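Local coordinates for protein methyltransferase FkbM (Methylobacillus flagellatus KT, PDB 2PY6) that probably transfers methyl groups, with a Rossmann-like domain of the FkbM methyltransferase family, at residues L55-T60 with V115-C120; R103-A108 with R134-P139. All blocks are in the same frame, centred on the assembly; numbering follows the deposited sequence.

In the fold
Contact 1 lies within the mixed six-stranded sheet near the N-terminus and contact 2 beside it; their centres are about 12 Å apart. Contact 1 pairs strands 54-58 and 114-118 inside the sheet; contact 2 joins helix 101-109 to the end of helix 123-135 and the residues leading into strand 140-142. Along the chain the segments alternate: 55-60, 103-108, 115-120, 134-139. Phe104 connects the two, its ring meeting Leu58 and Ala116, and a probable hydrogen bond runs from Ala116 N to Pro139 O (2.9 Å). The strand pairing of contact 1 and the helix packing of contact 2 are thus continuous, the ring of Phe104 lying against the sheet face that carries Leu58 and Ala116.

Contact 1. Residues L55-T60 with V115-C120; sequences LVILGT and VALNTC
Val56 N donates to Val115 O (2.9 Å), and Val56 O in turn accepts from Leu117 N, so Val56 bonds through both its N and its O to the residues flanking Ala116. Leu58 N continues the ladder in a nearly straight bond to Leu117 O. Four successive parallel bridges, from Leu55–Val115 to Leu58–Asn118, fix the register; the strand axes come within 4.6 Å at an angle of 25°.

On one face, Leu55 CD1 bears on Val115 CG1 and Leu117 CB, while Ile57 and Leu117 lie side by side, with CD1 of Ile57 3.9 Å from CD2 of Leu117. On the other, Leu58 CD1 reaches back to Ala116 CB at 3.8 Å.

Beyond the last bridge, Thr119 grips Leu58 O twice: its N lies in the carbonyl plane at 3.1 Å, and its OG1, 2.6 Å from Leu58 O, is tilted 26° from that plane. With chi1 67°, OG1 sits between the backbone N and the carbonyl carbon, while CG2 is pressed against Ile57 CG2 at 3.4 Å, a tight fit. Asn118 OD1 accepts from Cys120 N in an Asx turn, and its ND2 is held by Asp130 and Lys126 of helix 123-135. Strand 77-82 pairs with the other edge of strand 54-58.

Side chains on both faces are mostly apolar, and where the regular ladder stops the buried Leu58 O is satisfied by Thr119's backbone and hydroxyl together.

Contact 2. Residues R103-A108 with R134-P139; sequences RFTELA and RTHGIP
This is an apolar helix-to-turn contact at one side of the N-terminal sheet, where helix 101-109 meets the end of helix 123-135 and the turn that follows it. No direct hydrogen bond crosses it, and Ile138 gives the largest share of the 209 Å² buried. Its CD1 methyl lies 3.4 Å from Ala108 CB, closer than usual for two carbons, and 3.5 Å from Phe104 CZ. The methyl meets the phenyl ring obliquely, the two side chains arriving from opposite directions. Ile138 CG1 stands anti to its carbonyl carbon (chi1 -56°) and the chain extends from there (chi2 170°), which brings CD1 against both Ala108 and the ring. The ring also lies against Leu58 and Ala116 of the sheet. An alanine in place of Phe104 would remove the ring and is likely to leave Ile138 CD1 without its aromatic neighbour, opening a gap toward Leu58 and Ala116.

Nearer the surface, Thr105 CG2 sits over one face of the His136 imidazole, a CH-pi contact at 4.0 Å from the ring centroid and 24° off the normal. Thr135 CG2 lies over the opposite face, toward the rim, and His136 ND1 bonds to Ile132 O, limiting the ring's freedom to turn. Thr105 OG1 is directed instead to Asp102 O, within its own helix.

The turn is a Schellman motif: Gly137, with positive phi, is its C-prime residue, Ile138 N bonds to Cys133 O, and Gly137 N to Arg134 O at 3.1 Å. This reversal brings Ile138 back toward helix 101-109. Phe104 also packs on Val56 of strand 54-58, Ile99 of strand 96-99 and Cys133 of helix 123-135, while Pro139 leads into strand 140-142, outermost in this chain's sheet, and touches helix 40-49.

Contact 1. Residues L55-T60 with V115-C120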
loop_
_atom_site.group_PDB
_atom_site.type_symbol
_atom_site.label_atom_id
_atom_site.label_comp_id
_atom_site.label_asym_id
_atom_site.label_seq_id
_atom_site.Cartn_x
_atom_site.Cartn_y
_atom_site.Cartn_z
ATOM N N LEU A 55 -32.383 -7.376 -8.502
ATOM C CA LEU A 55 -31.440 -6.289 -8.211
ATOM C C LEU A 55 -29.964 -6.765 -8.188
ATOM O O LEU A 55 -29.641 -7.873 -7.754
ATOM C CB LEU A 55 -31.818 -5.615 -6.874
ATOM C CG LEU A 55 -30.992 -4.417 -6.355
ATOM C CD1 LEU A 55 -31.426 -3.087 -6.924
ATOM C CD2 LEU A 55 -31.118 -4.312 -4.849
ATOM N N VAL A 56 -29.085 -5.916 -8.694
ATOM C CA VAL A 56 -27.628 -6.137 -8.665
ATOM C C VAL A 56 -27.003 -5.013 -7.827
ATOM O O VAL A 56 -27.267 -3.823 -8.068
ATOM C CB VAL A 56 -26.989 -6.113 -10.070
ATOM C CG1 VAL A 56 -25.477 -6.241 -9.971
ATOM C CG2 VAL A 56 -27.512 -7.239 -10.921
ATOM N N ILE A 57 -26.183 -5.390 -6.851
ATOM C CA ILE A 57 -25.491 -4.438 -6.017
ATOM C C ILE A 57 -24.179 -4.056 -6.700
ATOM O O ILE A 57 -23.383 -4.941 -7.035
ATOM C CB ILE A 57 -25.144 -5.031 -4.630
ATOM C CG1 ILE A 57 -26.401 -5.549 -3.906
ATOM C CG2 ILE A 57 -24.370 -4.036 -3.809
ATOM C CD1 ILE A 57 -27.572 -4.641 -3.940
ATOM N N LEU A 58 -23.950 -2.757 -6.914
ATOM C CA LEU A 58 -22.692 -2.318 -7.502
ATOM C C LEU A 58 -21.799 -1.863 -6.372
ATOM O O LEU A 58 -22.148 -0.930 -5.633
ATOM C CB LEU A 58 -22.904 -1.181 -8.496
ATOM C CG LEU A 58 -23.934 -1.426 -9.588
ATOM C CD1 LEU A 58 -24.097 -0.159 -10.453
ATOM C CD2 LEU A 58 -23.560 -2.666 -10.428
ATOM N N GLY A 59 -20.653 -2.517 -6.246
ATOM C CA GLY A 59 -19.687 -2.234 -5.185
ATOM C C GLY A 59 -19.857 -3.143 -3.979
ATOM O O GLY A 59 -20.965 -3.513 -3.636
ATOM N N THR A 60 -18.749 -3.511 -3.338
ATOM C CA THR A 60 -18.798 -4.375 -2.158
ATOM C C THR A 60 -18.226 -3.684 -0.910
ATOM O O THR A 60 -18.073 -4.311 0.132
ATOM C CB THR A 60 -18.061 -5.724 -2.373
ATOM O OG1 THR A 60 -16.674 -5.502 -2.657
ATOM C CG2 THR A 60 -18.687 -6.542 -3.486
ATOM N N VAL A 115 -32.669 -3.998 -11.826
ATOM C CA VAL A 115 -32.261 -2.692 -11.316
ATOM C C VAL A 115 -30.860 -2.818 -10.684
ATOM O O VAL A 115 -30.505 -3.872 -10.141
ATOM C CB VAL A 115 -33.279 -2.203 -10.303
ATOM C CG1 VAL A 115 -32.904 -0.848 -9.751
ATOM C CG2 VAL A 115 -34.686 -2.145 -10.958
ATOM N N ALA A 116 -30.062 -1.753 -10.763
ATOM C CA ALA A 116 -28.758 -1.741 -10.122
ATOM C C ALA A 116 -28.739 -0.762 -8.930
ATOM O O ALA A 116 -29.164 0.388 -9.029
ATOM C CB ALA A 116 -27.672 -1.410 -11.122
ATOM N N LEU A 117 -28.287 -1.240 -7.783
ATOM C CA LEU A 117 -28.088 -0.364 -6.625
ATOM C C LEU A 117 -26.625 0.075 -6.572
ATOM O O LEU A 117 -25.760 -0.729 -6.283
ATOM C CB LEU A 117 -28.479 -1.062 -5.334
ATOM C CG LEU A 117 -28.088 -0.392 -4.000
ATOM C CD1 LEU A 117 -28.399 1.093 -3.895
ATOM C CD2 LEU A 117 -28.781 -1.125 -2.881
ATOM N N ASN A 118 -26.361 1.347 -6.858
ATOM C CA ASN A 118 -25.018 1.904 -6.755
ATOM C C ASN A 118 -24.781 2.222 -5.268
ATOM O O ASN A 118 -25.299 3.218 -4.753
ATOM C CB ASN A 118 -24.874 3.142 -7.646
ATOM C CG ASN A 118 -23.431 3.643 -7.768
ATOM O OD1 ASN A 118 -22.556 3.206 -7.047
ATOM N ND2 ASN A 118 -23.194 4.569 -8.703
ATOM N N THR A 119 -23.972 1.381 -4.603
ATOM C CA THR A 119 -23.636 1.528 -3.163
ATOM C C THR A 119 -22.462 2.496 -2.873
ATOM O O THR A 119 -22.193 2.836 -1.702
ATOM C CB THR A 119 -23.271 0.166 -2.515
ATOM O OG1 THR A 119 -22.037 -0.340 -3.067
ATOM C CG2 THR A 119 -24.372 -0.817 -2.695
ATOM N N CYS A 120 -21.784 2.920 -3.939
ATOM C CA CYS A 120 -20.649 3.827 -3.860
ATOM C C CYS A 120 -21.098 5.240 -3.502
ATOM O O CYS A 120 -22.160 5.695 -3.943
ATOM C CB CYS A 120 -19.881 3.797 -5.154
ATOM S SG CYS A 120 -19.258 2.111 -5.510
#

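Contact 2. Residues R103-A108 with R134-P139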
loop_
_atom_site.group_PDB
_atom_site.type_symbol
_atom_site.label_atom_id
_atom_site.label_comp_id
_atom_site.label_asym_id
_atom_site.label_seq_id
_atom_site.Cartn_x
_atom_site.Cartn_y
_atom_site.Cartn_z
ATOM N N ARG A 103 -19.934 -8.654 -16.867
ATOM C CA ARG A 103 -20.976 -9.655 -16.661
ATOM C C ARG A 103 -22.337 -9.002 -16.315
ATOM O O ARG A 103 -23.400 -9.447 -16.774
ATOM C CB ARG A 103 -20.527 -10.635 -15.574
ATOM C CG ARG A 103 -21.514 -11.761 -15.216
ATOM C CD ARG A 103 -21.990 -12.565 -16.409
ATOM N NE ARG A 103 -22.841 -13.697 -15.985
ATOM C CZ ARG A 103 -23.862 -14.224 -16.678
ATOM N NH1 ARG A 103 -24.257 -13.713 -17.852
ATOM N NH2 ARG A 103 -24.536 -15.256 -16.164
ATOM N N PHE A 104 -22.277 -7.927 -15.541
ATOM C CA PHE A 104 -23.435 -7.160 -15.155
ATOM C C PHE A 104 -24.117 -6.505 -16.353
ATOM O O PHE A 104 -25.325 -6.617 -16.508
ATOM C CB PHE A 104 -23.016 -6.117 -14.103
ATOM C CG PHE A 104 -23.926 -4.911 -14.006
ATOM C CD1 PHE A 104 -25.268 -5.048 -13.681
ATOM C CD2 PHE A 104 -23.408 -3.633 -14.150
ATOM C CE1 PHE A 104 -26.081 -3.946 -13.562
ATOM C CE2 PHE A 104 -24.216 -2.532 -14.036
ATOM C CZ PHE A 104 -25.560 -2.687 -13.740
ATOM N N THR A 105 -23.359 -5.806 -17.189
ATOM C CA THR A 105 -23.950 -5.160 -18.396
ATOM C C THR A 105 -24.586 -6.222 -19.299
ATOM O O THR A 105 -25.648 -5.983 -19.867
ATOM C CB THR A 105 -22.947 -4.241 -19.162
ATOM O OG1 THR A 105 -21.835 -4.993 -19.633
ATOM C CG2 THR A 105 -22.424 -3.153 -18.265
ATOM N N GLU A 106 -23.978 -7.413 -19.374
ATOM C CA GLU A 106 -24.537 -8.528 -20.152
ATOM C C GLU A 106 -25.876 -8.972 -19.539
ATOM O O GLU A 106 -26.870 -9.012 -20.231
ATOM C CB GLU A 106 -23.545 -9.706 -20.258
ATOM N N LEU A 107 -25.922 -9.256 -18.241
ATOM C CA LEU A 107 -27.198 -9.614 -17.588
ATOM C C LEU A 107 -28.288 -8.535 -17.755
ATOM O O LEU A 107 -29.476 -8.831 -17.931
ATOM C CB LEU A 107 -26.980 -9.849 -16.090
ATOM C CG LEU A 107 -26.146 -11.080 -15.705
ATOM C CD1 LEU A 107 -25.771 -10.976 -14.219
ATOM C CD2 LEU A 107 -26.900 -12.354 -16.027
ATOM N N ALA A 108 -27.867 -7.280 -17.672
ATOM C CA ALA A 108 -28.779 -6.160 -17.776
ATOM C C ALA A 108 -29.381 -6.049 -19.169
ATOM O O ALA A 108 -30.573 -5.806 -19.279
ATOM C CB ALA A 108 -28.089 -4.867 -17.359
ATOM N N ARG A 134 -25.987 4.485 -17.119
ATOM C CA ARG A 134 -26.573 5.405 -18.119
ATOM C C ARG A 134 -26.262 4.997 -19.544
ATOM O O ARG A 134 -27.163 4.957 -20.391
ATOM C CB ARG A 134 -26.151 6.863 -17.885
ATOM C CG ARG A 134 -26.687 7.448 -16.561
ATOM C CD ARG A 134 -26.439 8.932 -16.469
ATOM N NE ARG A 134 -25.023 9.351 -16.477
ATOM C CZ ARG A 134 -24.300 9.724 -15.409
ATOM N NH1 ARG A 134 -24.809 9.717 -14.191
ATOM N NH2 ARG A 134 -23.035 10.115 -15.551
ATOM N N THR A 135 -24.997 4.673 -19.796
ATOM C CA THR A 135 -24.550 4.202 -21.112
ATOM C C THR A 135 -25.418 3.039 -21.595
ATOM O O THR A 135 -25.835 3.004 -22.741
ATOM C CB THR A 135 -23.042 3.744 -21.057
ATOM O OG1 THR A 135 -22.187 4.878 -20.846
ATOM C CG2 THR A 135 -22.614 3.077 -22.341
ATOM N N HIS A 136 -25.669 2.061 -20.730
ATOM C CA HIS A 136 -26.473 0.926 -21.139
ATOM C C HIS A 136 -27.961 1.030 -20.825
ATOM O O HIS A 136 -28.668 0.065 -21.005
ATOM C CB HIS A 136 -25.891 -0.343 -20.555
ATOM C CG HIS A 136 -24.490 -0.604 -20.996
ATOM N ND1 HIS A 136 -23.392 -0.151 -20.296
ATOM C CD2 HIS A 136 -24.006 -1.243 -22.089
ATOM C CE1 HIS A 136 -22.293 -0.517 -20.928
ATOM N NE2 HIS A 136 -22.638 -1.185 -22.015
ATOM N N GLY A 137 -28.442 2.179 -20.387
ATOM C CA GLY A 137 -29.858 2.339 -20.076
ATOM C C GLY A 137 -30.378 1.396 -18.988
ATOM O O GLY A 137 -31.517 0.918 -19.061
ATOM N N ILE A 138 -29.557 1.164 -17.964
ATOM C CA ILE A 138 -29.891 0.246 -16.880
ATOM C C ILE A 138 -30.492 1.041 -15.741
ATOM O O ILE A 138 -29.822 1.910 -15.214
ATOM C CB ILE A 138 -28.640 -0.506 -16.320
ATOM C CG1 ILE A 138 -27.899 -1.250 -17.438
ATOM C CG2 ILE A 138 -29.046 -1.457 -15.167
ATOM C CD1 ILE A 138 -26.530 -1.813 -17.024
ATOM N N PRO A 139 -31.743 0.721 -15.334
ATOM C CA PRO A 139 -32.365 1.441 -14.203
ATOM C C PRO A 139 -31.504 1.299 -12.943
ATOM O O PRO A 139 -31.065 0.182 -12.604
ATOM C CB PRO A 139 -33.726 0.748 -14.050
ATOM C CG PRO A 139 -33.978 0.133 -15.336
ATOM C CD PRO A 139 -32.653 -0.316 -15.865
HETATM O O HOH W 1 -31.484 -2.491 -18.847
#